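Local coordinates for transcriptional activator PlcR protein (Bacillus thuringiensis, PDB 3U3W), which activates transcription of virulence genes in response to the quorum-sensing peptide PapR, binding DNA through a helix-turn-helix domain, at residues S35-S39 with G40-P44; Q50-A53 with A54-I58; I175-F178 with E179-K183; Y217-N220 with K221-I225. All coordinates share one frame; numbering follows the deposited sequence.

Interaction 1 of 4, residues S35-S39 with G40-P44. With nucleotides of chain F; nucleotides of chain E.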
loop_
_atom_site.group_PDB
_atom_site.type_symbol
_atom_site.label_atom_id
_atom_site.label_comp_id
_atom_site.label_asym_id
_atom_site.label_seq_id
_atom_site.Cartn_x
_atom_site.Cartn_y
_atom_site.Cartn_z
ATOM N N SER A 35 -13.527 -7.653 -30.068
ATOM C CA SER A 35 -14.025 -9.013 -30.275
ATOM C C SER A 35 -12.877 -10.027 -30.315
ATOM O O SER A 35 -12.925 -11.057 -29.647
ATOM C CB SER A 35 -14.851 -9.103 -31.562
ATOM O OG SER A 35 -15.373 -10.411 -31.750
ATOM N N ARG A 36 -11.843 -9.728 -31.095
ATOM C CA ARG A 36 -10.736 -10.653 -31.252
ATOM C C ARG A 36 -9.897 -10.767 -29.979
ATOM O O ARG A 36 -9.355 -11.831 -29.687
ATOM C CB ARG A 36 -9.866 -10.273 -32.452
ATOM C CG ARG A 36 -10.505 -10.534 -33.813
ATOM C CD ARG A 36 -9.438 -10.517 -34.893
ATOM N NE ARG A 36 -9.948 -10.136 -36.205
ATOM C CZ ARG A 36 -10.345 -11.002 -37.129
ATOM N NH1 ARG A 36 -10.306 -12.306 -36.882
ATOM N NH2 ARG A 36 -10.782 -10.563 -38.299
ATOM N N ILE A 37 -9.794 -9.673 -29.229
ATOM C CA ILE A 37 -9.138 -9.690 -27.923
ATOM C C ILE A 37 -9.893 -10.567 -26.910
ATOM O O ILE A 37 -9.273 -11.333 -26.166
ATOM C CB ILE A 37 -8.953 -8.265 -27.358
ATOM C CG1 ILE A 37 -7.904 -7.513 -28.173
ATOM C CG2 ILE A 37 -8.530 -8.301 -25.894
ATOM C CD1 ILE A 37 -7.855 -6.052 -27.863
ATOM N N GLU A 38 -11.222 -10.477 -26.888
ATOM C CA GLU A 38 -12.016 -11.291 -25.957
ATOM C C GLU A 38 -12.073 -12.782 -26.308
ATOM O O GLU A 38 -12.327 -13.612 -25.443
ATOM C CB GLU A 38 -13.437 -10.751 -25.817
ATOM C CG GLU A 38 -13.507 -9.307 -25.393
ATOM C CD GLU A 38 -14.934 -8.831 -25.149
ATOM O OE1 GLU A 38 -15.891 -9.402 -25.740
ATOM O OE2 GLU A 38 -15.088 -7.879 -24.352
ATOM N N SER A 39 -11.842 -13.115 -27.575
ATOM C CA SER A 39 -11.891 -14.505 -28.023
ATOM C C SER A 39 -10.545 -15.211 -27.851
ATOM O O SER A 39 -10.445 -16.421 -28.053
ATOM C CB SER A 39 -12.348 -14.595 -29.486
ATOM O OG SER A 39 -11.283 -14.311 -30.381
ATOM N N GLY A 40 -9.519 -14.449 -27.488
ATOM C CA GLY A 40 -8.206 -15.005 -27.229
ATOM C C GLY A 40 -7.318 -15.103 -28.456
ATOM O O GLY A 40 -6.200 -15.600 -28.376
ATOM N N ALA A 41 -7.811 -14.616 -29.589
ATOM C CA ALA A 41 -7.117 -14.756 -30.871
ATOM C C ALA A 41 -5.942 -13.799 -30.999
ATOM O O ALA A 41 -5.152 -13.880 -31.937
ATOM C CB ALA A 41 -8.092 -14.528 -32.022
ATOM N N VAL A 42 -5.826 -12.893 -30.043
ATOM C CA VAL A 42 -4.879 -11.815 -30.168
ATOM C C VAL A 42 -4.444 -11.306 -28.800
ATOM O O VAL A 42 -5.242 -11.243 -27.871
ATOM C CB VAL A 42 -5.505 -10.671 -31.001
ATOM C CG1 VAL A 42 -5.140 -9.326 -30.428
ATOM C CG2 VAL A 42 -5.090 -10.786 -32.461
ATOM N N TYR A 43 -3.166 -10.976 -28.679
ATOM C CA TYR A 43 -2.683 -10.169 -27.572
ATOM C C TYR A 43 -2.777 -8.706 -27.996
ATOM O O TYR A 43 -2.372 -8.353 -29.105
ATOM C CB TYR A 43 -1.221 -10.492 -27.259
ATOM C CG TYR A 43 -0.984 -11.727 -26.417
ATOM C CD1 TYR A 43 -2.039 -12.428 -25.838
ATOM C CD2 TYR A 43 0.310 -12.178 -26.183
ATOM C CE1 TYR A 43 -1.805 -13.555 -25.065
ATOM C CE2 TYR A 43 0.553 -13.293 -25.414
ATOM C CZ TYR A 43 -0.501 -13.984 -24.857
ATOM O OH TYR A 43 -0.229 -15.103 -24.092
ATOM N N PRO A 44 -3.306 -7.846 -27.117
ATOM C CA PRO A 44 -3.391 -6.424 -27.454
ATOM C C PRO A 44 -2.079 -5.692 -27.173
ATOM O O PRO A 44 -1.334 -6.089 -26.284
ATOM C CB PRO A 44 -4.495 -5.918 -26.520
ATOM C CG PRO A 44 -4.349 -6.780 -25.298
ATOM C CD PRO A 44 -3.929 -8.148 -25.815
ATOM P P DT F 11 -0.963 -11.577 -31.952
ATOM O OP1 DT F 11 -1.075 -11.441 -30.487
ATOM O OP2 DT F 11 -1.866 -12.488 -32.682
ATOM O "O5'" DT F 11 -1.132 -10.132 -32.644
ATOM C "C5'" DT F 11 -0.744 -8.907 -32.018
ATOM C "C4'" DT F 11 -1.351 -7.717 -32.752
ATOM O "O4'" DT F 11 -0.997 -7.878 -34.143
ATOM C "C3'" DT F 11 -2.877 -7.650 -32.772
ATOM O "O3'" DT F 11 -3.494 -6.985 -31.625
ATOM C "C2'" DT F 11 -3.222 -7.008 -34.108
ATOM C "C1'" DT F 11 -1.978 -7.263 -34.949
ATOM N N1 DT F 11 -2.228 -8.111 -36.132
ATOM C C2 DT F 11 -2.508 -7.458 -37.308
ATOM O O2 DT F 11 -2.552 -6.242 -37.394
ATOM N N3 DT F 11 -2.727 -8.287 -38.376
ATOM C C4 DT F 11 -2.692 -9.668 -38.380
ATOM O O4 DT F 11 -2.900 -10.307 -39.403
ATOM C C5 DT F 11 -2.400 -10.289 -37.108
ATOM C C7 DT F 11 -2.347 -11.785 -36.997
ATOM C C6 DT F 11 -2.187 -9.490 -36.052
ATOM P P DA E 3 -18.200 -12.296 -30.451
ATOM O OP1 DA E 3 -18.297 -13.614 -29.762
ATOM O OP2 DA E 3 -17.178 -11.312 -30.044
ATOM O "O5'" DA E 3 -18.051 -12.631 -31.997
ATOM C "C5'" DA E 3 -19.063 -13.420 -32.598
ATOM C "C4'" DA E 3 -18.652 -13.767 -34.013
ATOM O "O4'" DA E 3 -18.843 -12.632 -34.882
ATOM C "C3'" DA E 3 -17.202 -14.175 -34.192
ATOM O "O3'" DA E 3 -17.243 -15.206 -35.150
ATOM C "C2'" DA E 3 -16.518 -12.914 -34.709
ATOM C "C1'" DA E 3 -17.633 -12.256 -35.507
ATOM N N9 DA E 3 -17.647 -10.789 -35.546
ATOM C C8 DA E 3 -17.404 -9.906 -34.530
ATOM N N7 DA E 3 -17.519 -8.643 -34.883
ATOM C C5 DA E 3 -17.865 -8.698 -36.221
ATOM C C6 DA E 3 -18.135 -7.699 -37.184
ATOM N N6 DA E 3 -18.093 -6.382 -36.938
ATOM N N1 DA E 3 -18.441 -8.114 -38.430
ATOM C C2 DA E 3 -18.486 -9.422 -38.691
ATOM N N3 DA E 3 -18.265 -10.448 -37.873
ATOM C C4 DA E 3 -17.951 -10.014 -36.642
ATOM P P DT F 12 -3.411 -5.388 -31.438
ATOM O OP1 DT F 12 -1.993 -4.994 -31.491
ATOM O OP2 DT F 12 -4.234 -5.028 -30.272
ATOM O "O5'" DT F 12 -4.147 -4.800 -32.727
ATOM C "C5'" DT F 12 -3.664 -3.586 -33.290
ATOM C "C4'" DT F 12 -4.419 -3.232 -34.557
ATOM O "O4'" DT F 12 -4.335 -4.325 -35.507
ATOM C "C3'" DT F 12 -5.907 -2.911 -34.385
ATOM O "O3'" DT F 12 -6.027 -1.513 -34.693
ATOM C "C2'" DT F 12 -6.634 -3.864 -35.352
ATOM C "C1'" DT F 12 -5.509 -4.307 -36.293
ATOM N N1 DT F 12 -5.644 -5.656 -36.910
ATOM C C2 DT F 12 -5.641 -5.758 -38.283
ATOM O O2 DT F 12 -5.549 -4.797 -39.019
ATOM N N3 DT F 12 -5.752 -7.035 -38.767
ATOM C C4 DT F 12 -5.860 -8.198 -38.033
ATOM O O4 DT F 12 -5.958 -9.291 -38.576
ATOM C C5 DT F 12 -5.852 -8.028 -36.597
ATOM C C7 DT F 12 -5.960 -9.217 -35.682
ATOM C C6 DT F 12 -5.742 -6.781 -36.113
HETATM O O HOH W 1 -6.441 -12.009 -25.743
#

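Interaction 2 of 4, residues Q50-A53 with A54-I58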
loop_
_atom_site.group_PDB
_atom_site.type_symbol
_atom_site.label_atom_id
_atom_site.label_comp_id
_atom_site.label_asym_id
_atom_site.label_seq_id
_atom_site.Cartn_x
_atom_site.Cartn_y
_atom_site.Cartn_z
ATOM N N GLN A 50 -3.847 -0.386 -22.232
ATOM C CA GLN A 50 -3.861 0.782 -21.376
ATOM C C GLN A 50 -5.231 1.469 -21.438
ATOM O O GLN A 50 -5.842 1.768 -20.413
ATOM C CB GLN A 50 -2.728 1.709 -21.826
ATOM C CG GLN A 50 -3.052 3.182 -21.822
ATOM C CD GLN A 50 -3.299 3.682 -20.432
ATOM O OE1 GLN A 50 -2.736 3.157 -19.468
ATOM N NE2 GLN A 50 -4.161 4.685 -20.307
ATOM N N GLY A 51 -5.720 1.676 -22.654
ATOM C CA GLY A 51 -7.052 2.204 -22.877
ATOM C C GLY A 51 -8.158 1.357 -22.275
ATOM O O GLY A 51 -9.000 1.868 -21.534
ATOM N N ILE A 52 -8.175 0.065 -22.593
ATOM C CA ILE A 52 -9.202 -0.827 -22.047
ATOM C C ILE A 52 -9.177 -0.854 -20.513
ATOM O O ILE A 52 -10.225 -0.813 -19.870
ATOM C CB ILE A 52 -9.060 -2.257 -22.595
ATOM C CG1 ILE A 52 -9.513 -2.317 -24.048
ATOM C CG2 ILE A 52 -9.847 -3.257 -21.755
ATOM C CD1 ILE A 52 -8.964 -3.523 -24.774
ATOM N N ALA A 53 -7.981 -0.908 -19.932
ATOM C CA ALA A 53 -7.844 -0.927 -18.479
ATOM C C ALA A 53 -8.373 0.354 -17.846
ATOM O O ALA A 53 -9.031 0.323 -16.810
ATOM C CB ALA A 53 -6.394 -1.170 -18.073
ATOM N N ALA A 54 -8.085 1.480 -18.478
ATOM C CA ALA A 54 -8.567 2.759 -17.985
ATOM C C ALA A 54 -10.099 2.848 -18.004
ATOM O O ALA A 54 -10.732 3.142 -16.982
ATOM C CB ALA A 54 -7.946 3.895 -18.787
ATOM N N LYS A 55 -10.693 2.589 -19.165
ATOM C CA LYS A 55 -12.143 2.667 -19.298
ATOM C C LYS A 55 -12.868 1.701 -18.353
ATOM O O LYS A 55 -13.943 2.013 -17.839
ATOM C CB LYS A 55 -12.581 2.446 -20.754
ATOM C CG LYS A 55 -14.013 2.930 -21.028
ATOM C CD LYS A 55 -14.350 2.975 -22.515
ATOM C CE LYS A 55 -13.440 3.924 -23.281
ATOM N NZ LYS A 55 -13.824 4.004 -24.724
ATOM N N LEU A 56 -12.274 0.531 -18.120
ATOM C CA LEU A 56 -12.886 -0.474 -17.256
ATOM C C LEU A 56 -12.500 -0.267 -15.789
ATOM O O LEU A 56 -13.012 -0.951 -14.904
ATOM C CB LEU A 56 -12.498 -1.883 -17.701
ATOM C CG LEU A 56 -12.870 -2.355 -19.108
ATOM C CD1 LEU A 56 -12.226 -3.701 -19.398
ATOM C CD2 LEU A 56 -14.364 -2.441 -19.273
ATOM N N GLN A 57 -11.606 0.685 -15.538
ATOM C CA GLN A 57 -11.139 0.977 -14.181
ATOM C C GLN A 57 -10.509 -0.252 -13.545
ATOM O O GLN A 57 -10.917 -0.695 -12.481
ATOM C CB GLN A 57 -12.271 1.526 -13.305
ATOM C CG GLN A 57 -12.860 2.855 -13.814
ATOM C CD GLN A 57 -14.006 3.389 -12.947
ATOM O OE1 GLN A 57 -15.182 3.142 -13.228
ATOM N NE2 GLN A 57 -13.662 4.129 -11.893
ATOM N N ILE A 58 -9.511 -0.806 -14.216
ATOM C CA ILE A 58 -8.816 -1.981 -13.715
ATOM C C ILE A 58 -7.318 -1.714 -13.720
ATOM O O ILE A 58 -6.767 -1.330 -14.754
ATOM C CB ILE A 58 -9.112 -3.208 -14.595
ATOM C CG1 ILE A 58 -10.620 -3.498 -14.632
ATOM C CG2 ILE A 58 -8.275 -4.408 -14.140
ATOM C CD1 ILE A 58 -11.192 -4.157 -13.369
#

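Interaction 3 of 4, residues I175-F178 with E179-K183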
loop_
_atom_site.group_PDB
_atom_site.type_symbol
_atom_site.label_atom_id
_atom_site.label_comp_id
_atom_site.label_asym_id
_atom_site.label_seq_id
_atom_site.Cartn_x
_atom_site.Cartn_y
_atom_site.Cartn_z
ATOM N N ILE A 175 23.636 -10.222 10.257
ATOM C CA ILE A 175 23.815 -8.784 10.102
ATOM C C ILE A 175 24.281 -8.401 8.687
ATOM O O ILE A 175 23.764 -7.459 8.098
ATOM C CB ILE A 175 24.728 -8.219 11.199
ATOM C CG1 ILE A 175 23.948 -8.165 12.529
ATOM C CG2 ILE A 175 25.266 -6.864 10.781
ATOM C CD1 ILE A 175 24.819 -8.104 13.809
ATOM N N ASP A 176 25.231 -9.149 8.140
ATOM C CA ASP A 176 25.700 -8.880 6.788
ATOM C C ASP A 176 24.613 -9.119 5.738
ATOM O O ASP A 176 24.571 -8.426 4.727
ATOM C CB ASP A 176 26.971 -9.688 6.470
ATOM C CG ASP A 176 28.246 -9.050 7.045
ATOM O OD1 ASP A 176 28.348 -7.797 7.091
ATOM O OD2 ASP A 176 29.157 -9.810 7.443
ATOM N N LEU A 177 23.733 -10.091 5.976
ATOM C CA LEU A 177 22.639 -10.370 5.056
ATOM C C LEU A 177 21.557 -9.281 5.132
ATOM O O LEU A 177 21.022 -8.853 4.109
ATOM C CB LEU A 177 22.062 -11.775 5.265
ATOM C CG LEU A 177 20.944 -12.150 4.278
ATOM C CD1 LEU A 177 21.230 -11.674 2.842
ATOM C CD2 LEU A 177 20.625 -13.650 4.287
ATOM N N PHE A 178 21.264 -8.810 6.339
ATOM C CA PHE A 178 20.365 -7.672 6.503
ATOM C C PHE A 178 20.862 -6.443 5.741
ATOM O O PHE A 178 20.097 -5.800 5.004
ATOM C CB PHE A 178 20.166 -7.338 7.983
ATOM C CG PHE A 178 19.316 -8.336 8.699
ATOM C CD1 PHE A 178 18.074 -8.713 8.170
ATOM C CD2 PHE A 178 19.746 -8.924 9.877
ATOM C CE1 PHE A 178 17.280 -9.660 8.806
ATOM C CE2 PHE A 178 18.954 -9.865 10.523
ATOM C CZ PHE A 178 17.712 -10.230 9.980
ATOM N N GLU A 179 22.142 -6.117 5.911
ATOM C CA GLU A 179 22.722 -4.995 5.188
ATOM C C GLU A 179 22.602 -5.184 3.674
ATOM O O GLU A 179 22.316 -4.232 2.968
ATOM C CB GLU A 179 24.174 -4.764 5.590
ATOM C CG GLU A 179 24.358 -4.341 7.039
ATOM C CD GLU A 179 25.820 -4.087 7.372
ATOM O OE1 GLU A 179 26.682 -4.445 6.543
ATOM O OE2 GLU A 179 26.104 -3.518 8.449
ATOM N N GLN A 180 22.808 -6.398 3.172
ATOM C CA GLN A 180 22.649 -6.631 1.731
ATOM C C GLN A 180 21.221 -6.383 1.266
ATOM O O GLN A 180 21.019 -5.865 0.171
ATOM C CB GLN A 180 23.021 -8.053 1.336
ATOM C CG GLN A 180 24.471 -8.331 1.040
ATOM C CD GLN A 180 24.709 -9.830 0.893
ATOM O OE1 GLN A 180 25.490 -10.421 1.646
ATOM N NE2 GLN A 180 24.005 -10.458 -0.057
ATOM N N ILE A 181 20.239 -6.789 2.075
ATOM C CA ILE A 181 18.821 -6.584 1.736
ATOM C C ILE A 181 18.457 -5.100 1.665
ATOM O O ILE A 181 17.828 -4.650 0.702
ATOM C CB ILE A 181 17.849 -7.329 2.707
ATOM C CG1 ILE A 181 18.057 -8.839 2.621
ATOM C CG2 ILE A 181 16.388 -6.979 2.393
ATOM C CD1 ILE A 181 17.628 -9.598 3.858
ATOM N N LEU A 182 18.857 -4.334 2.673
ATOM C CA LEU A 182 18.615 -2.887 2.670
ATOM C C LEU A 182 19.221 -2.207 1.449
ATOM O O LEU A 182 18.652 -1.251 0.925
ATOM C CB LEU A 182 19.136 -2.238 3.953
ATOM C CG LEU A 182 18.387 -2.737 5.198
ATOM C CD1 LEU A 182 19.057 -2.290 6.491
ATOM C CD2 LEU A 182 16.916 -2.312 5.152
ATOM N N LYS A 183 20.368 -2.720 1.004
ATOM C CA LYS A 183 21.075 -2.210 -0.169
ATOM C C LYS A 183 20.333 -2.530 -1.469
ATOM O O LYS A 183 20.155 -1.664 -2.323
ATOM C CB LYS A 183 22.504 -2.774 -0.204
ATOM C CG LYS A 183 23.385 -2.238 -1.329
ATOM C CD LYS A 183 24.836 -2.695 -1.171
ATOM C CE LYS A 183 25.770 -1.975 -2.153
ATOM N NZ LYS A 183 25.351 -2.102 -3.585
#

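Interaction 4 of 4, residues Y217-N220 with K221-I225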
loop_
_atom_site.group_PDB
_atom_site.type_symbol
_atom_site.label_atom_id
_atom_site.label_comp_id
_atom_site.label_asym_id
_atom_site.label_seq_id
_atom_site.Cartn_x
_atom_site.Cartn_y
_atom_site.Cartn_z
ATOM N N TYR A 217 19.737 3.051 16.525
ATOM C CA TYR A 217 19.764 3.788 15.273
ATOM C C TYR A 217 18.776 3.198 14.279
ATOM O O TYR A 217 17.941 3.917 13.718
ATOM C CB TYR A 217 21.160 3.792 14.664
ATOM C CG TYR A 217 21.198 4.343 13.261
ATOM C CD1 TYR A 217 21.176 5.717 13.026
ATOM C CD2 TYR A 217 21.259 3.490 12.165
ATOM C CE1 TYR A 217 21.202 6.221 11.723
ATOM C CE2 TYR A 217 21.300 3.983 10.865
ATOM C CZ TYR A 217 21.272 5.353 10.658
ATOM O OH TYR A 217 21.304 5.845 9.377
ATOM N N GLN A 218 18.880 1.888 14.059
ATOM C CA GLN A 218 17.966 1.197 13.155
ATOM C C GLN A 218 16.524 1.278 13.646
ATOM O O GLN A 218 15.620 1.485 12.843
ATOM C CB GLN A 218 18.377 -0.256 12.967
ATOM C CG GLN A 218 19.713 -0.410 12.278
ATOM C CD GLN A 218 19.630 -0.065 10.811
ATOM O OE1 GLN A 218 18.550 -0.077 10.219
ATOM N NE2 GLN A 218 20.767 0.258 10.212
ATOM N N VAL A 219 16.322 1.123 14.955
ATOM C CA VAL A 219 14.989 1.205 15.557
ATOM C C VAL A 219 14.325 2.565 15.304
ATOM O O VAL A 219 13.187 2.633 14.818
ATOM C CB VAL A 219 15.013 0.928 17.082
ATOM C CG1 VAL A 219 13.689 1.324 17.721
ATOM C CG2 VAL A 219 15.279 -0.516 17.343
ATOM N N ASN A 220 15.047 3.639 15.607
ATOM C CA ASN A 220 14.523 4.995 15.422
ATOM C C ASN A 220 14.283 5.351 13.967
ATOM O O ASN A 220 13.312 6.039 13.639
ATOM C CB ASN A 220 15.439 6.030 16.070
ATOM C CG ASN A 220 15.349 6.017 17.582
ATOM O OD1 ASN A 220 14.330 5.619 18.153
ATOM N ND2 ASN A 220 16.415 6.443 18.237
ATOM N N LYS A 221 15.172 4.884 13.100
ATOM C CA LYS A 221 14.978 5.028 11.671
ATOM C C LYS A 221 13.663 4.335 11.260
ATOM O O LYS A 221 12.851 4.902 10.535
ATOM C CB LYS A 221 16.161 4.424 10.908
ATOM C CG LYS A 221 16.236 4.833 9.456
ATOM C CD LYS A 221 17.347 5.848 9.236
ATOM C CE LYS A 221 17.254 7.012 10.235
ATOM N NZ LYS A 221 17.990 8.240 9.778
ATOM N N ALA A 222 13.446 3.115 11.745
ATOM C CA ALA A 222 12.265 2.361 11.351
ATOM C C ALA A 222 10.961 2.984 11.926
ATOM O O ALA A 222 9.965 3.079 11.228
ATOM C CB ALA A 222 12.420 0.873 11.704
ATOM N N ILE A 223 11.001 3.446 13.168
ATOM C CA ILE A 223 9.900 4.211 13.758
ATOM C C ILE A 223 9.553 5.457 12.944
ATOM O O ILE A 223 8.376 5.752 12.733
ATOM C CB ILE A 223 10.219 4.616 15.221
ATOM C CG1 ILE A 223 10.380 3.349 16.080
ATOM C CG2 ILE A 223 9.166 5.606 15.769
ATOM C CD1 ILE A 223 10.434 3.589 17.597
ATOM N N GLU A 224 10.572 6.179 12.484
ATOM C CA GLU A 224 10.351 7.356 11.646
ATOM C C GLU A 224 9.646 6.973 10.347
ATOM O O GLU A 224 8.657 7.603 9.956
ATOM C CB GLU A 224 11.670 8.077 11.342
ATOM C CG GLU A 224 11.558 9.186 10.302
ATOM C CD GLU A 224 12.806 9.299 9.420
ATOM O OE1 GLU A 224 13.905 9.549 9.963
ATOM O OE2 GLU A 224 12.689 9.128 8.182
ATOM N N ILE A 225 10.155 5.942 9.679
ATOM C CA ILE A 225 9.536 5.460 8.449
ATOM C C ILE A 225 8.091 5.022 8.685
ATOM O O ILE A 225 7.218 5.277 7.865
ATOM C CB ILE A 225 10.317 4.296 7.820
ATOM C CG1 ILE A 225 11.739 4.756 7.470
ATOM C CG2 ILE A 225 9.594 3.777 6.568
ATOM C CD1 ILE A 225 12.657 3.632 7.071
#

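Interaction 1 of 4, residues S35-S39 with G40-P44
With CG1 of Ile37 turned anti to its own carbonyl carbon (chi1 -70°) and the chain extended beyond it, CD1 extends toward the loop after helix 31-38 and meets CB of Pro44 at 3.6 Å. CG1 of Ile37 also touches CG1 of Val42, and the branches of both pairs run at a slant to one another. Ser39 instead has its OG between the backbone N and the carbonyl carbon (chi1 80°), which folds the hydroxyl back over the helix end to donate to Arg36 O at 3.2 Å, from above the carbonyl plane. The same oxygen takes a weak bond from Ala41 N, and Gly40, at positive phi, sends an equally weak one to Ile37 O, so that the helix closes in a Schellman motif. A water bridges the two segments, giving one hydrogen to Ile37 O and the other to Val42 O. The turn carries the loop onto the DNA: Tyr43 N donates a straight bond of 2.8 Å to OP1 of DT11 of chain F (164°), while CG2 of Val42 packs on the C7 methyl of DT12 of chain F. Arg36 NH2 reading a guanine base through N7 and O6, with phosphate contacts from Ser35 OG on the same helix (2.6 Å to OP2 of DA3 of chain E) and from Tyr43 in the loop, fits the recognition helix of a helix-turn-helix domain and the turn that follows it.

Interaction 2 of 4, residues Q50-A53 with A54-I58
The carbonyl oxygen of Ala53 accepts Ile58 N at 2.9 Å in a nearly straight bond (169°). This link reaches five residues forward and, together with Gln57 N on Ala54 O at 3.0 Å, makes the Schellman motif that ends helix 46-56 of the helix-turn-helix domain. Gln57 is the residue that takes positive phi and turns the chain out of the helix. Before the cap the bonding is ordinary i to i+4: Ala54 N goes to Gln50 O, Leu56 N to Ile52 O, and Lys55 N to Gly51 O, the last of these almost perfectly straight at 179°.

On one flank Ile52 and Leu56 lie side by side and point the same way. CG of Leu56 stands anti to its carbonyl carbon (chi1 -60°), which leans the side chain back over the preceding turn, with CG 3.2 Å from Ile52 O and CD1 against CG2 of Ile52. Ala53 and Ile58 pack on Phe63, which sets this side of the helix end against helix 61-65, while Arg17 binds Leu56 O, one of the last carbonyls of the helix, and also lies against Ile58. Lys55, its chain bent at chi3, donates from NZ to the backbone oxygens of Glu26 and Leu24, tying this helix to the end of helix 21-25. Gln50 and Ala54 pack on Ile149 and Thr147 of the second subunit; within the helix itself, NE2 of Gln50 approaches CB of Ala54 to 4.2 Å.

Interaction 3 of 4, residues I175-F178 with E179-K183
Leu177 and Phe178 both meet the tip of Ile181, one turn further along helix 171-187 of the TPR-like C-terminal domain of this RNPP-family regulator. CD1 of Ile181 lies 4.2 Å from CG of Leu177 and 4.4 Å from CD1 of Phe178, so one methyl touches both neighbours, loosely. It gets there because CG1 of Ile181 is anti to the carbonyl carbon (chi1 -63°), which sends the longer branch back along the helix and over Leu177 O.

On the polar flank, the extended chain of Glu179 runs back past Ile175 O, and its OE1 comes within 3.8 Å of OD1 of Asp176, the two carboxylate planes standing 67° apart. In the conformer given, the like charges would probably repel mildly; as Asp176 has two conformers, the spacing is doubtful. Next to it, Gln180 slants across Leu177, whose CD1 is near NE2 of the amide.

What sets these groups in place is the backbone, in which the N atoms of Glu179, Gln180, Ile181 and Leu182 each donate to the carbonyl four residues earlier. Further out, the apolar side of the helix is held between its two neighbours in the chain. Phe178 packs on Asn159, Ala162 and Asn163 of helix 153-167 as well as on Asn201 of helix 192-208, and Val198 of the latter helix receives both Ile181 and Leu182. The bond from Leu182 N to Phe178 O spans 3.0 Å and is close to linear at 172°.

Interaction 4 of 4, residues Y217-N220 with K221-I225
Four consecutive i to i+4 bonds join residues 217-220 to the next turn of helix 212-228, from the 2.9 Å bond of Ile223 N to Val219 O, nearly straight at 170°, to the more bent one of Ala222 N to Gln218 O. On the buried side Val219 and Ile223 lie alongside each other, with CG1 of the valine 4.0 Å from CD1 of the isoleucine, and both pack on Arg242 of helix 235-248. On the outer side Tyr217 and Lys221 also run the same way. Each has CG anti to its backbone N (chi1 170° and -165°), and the lysine, bent at chi2 and chi3, brings CD to 4.0 Å from the tyrosine OH. Gln218 sets its NE2 in plane at the edge of the Tyr217 ring, while its OE1 accepts from Arg199 of helix 192-208. Asn220 directs OD1 to NE of Arg242. The two arginines thus fasten the helix by polar bonds to the helices before and after it, beside the apolar packing. Such a helix, wedged between its sequence neighbours, is typical of the stacked antiparallel helices of a tetratricopeptide-repeat domain.

How the interactions relate
The four contacts follow one another along the chain in numerical order and fall into two pairs. Interactions 1 and 2 belong to the helix-turn-helix domain, on the successive helices 31-38 and 46-56; their centres are 16 Å apart and they meet where Ile37 CD1 packs on Ile52 CD1 at 4.1 Å. Both also touch the second subunit. Interactions 3 and 4 lie in the C-terminal domain on helices 171-187 and 212-228, again with centres 16 Å apart but without touching; helix 192-208 contacts both. Between the pairs the centres are 39 to 50 Å apart, so the DNA-reading end is well separated from the helical repeat domain.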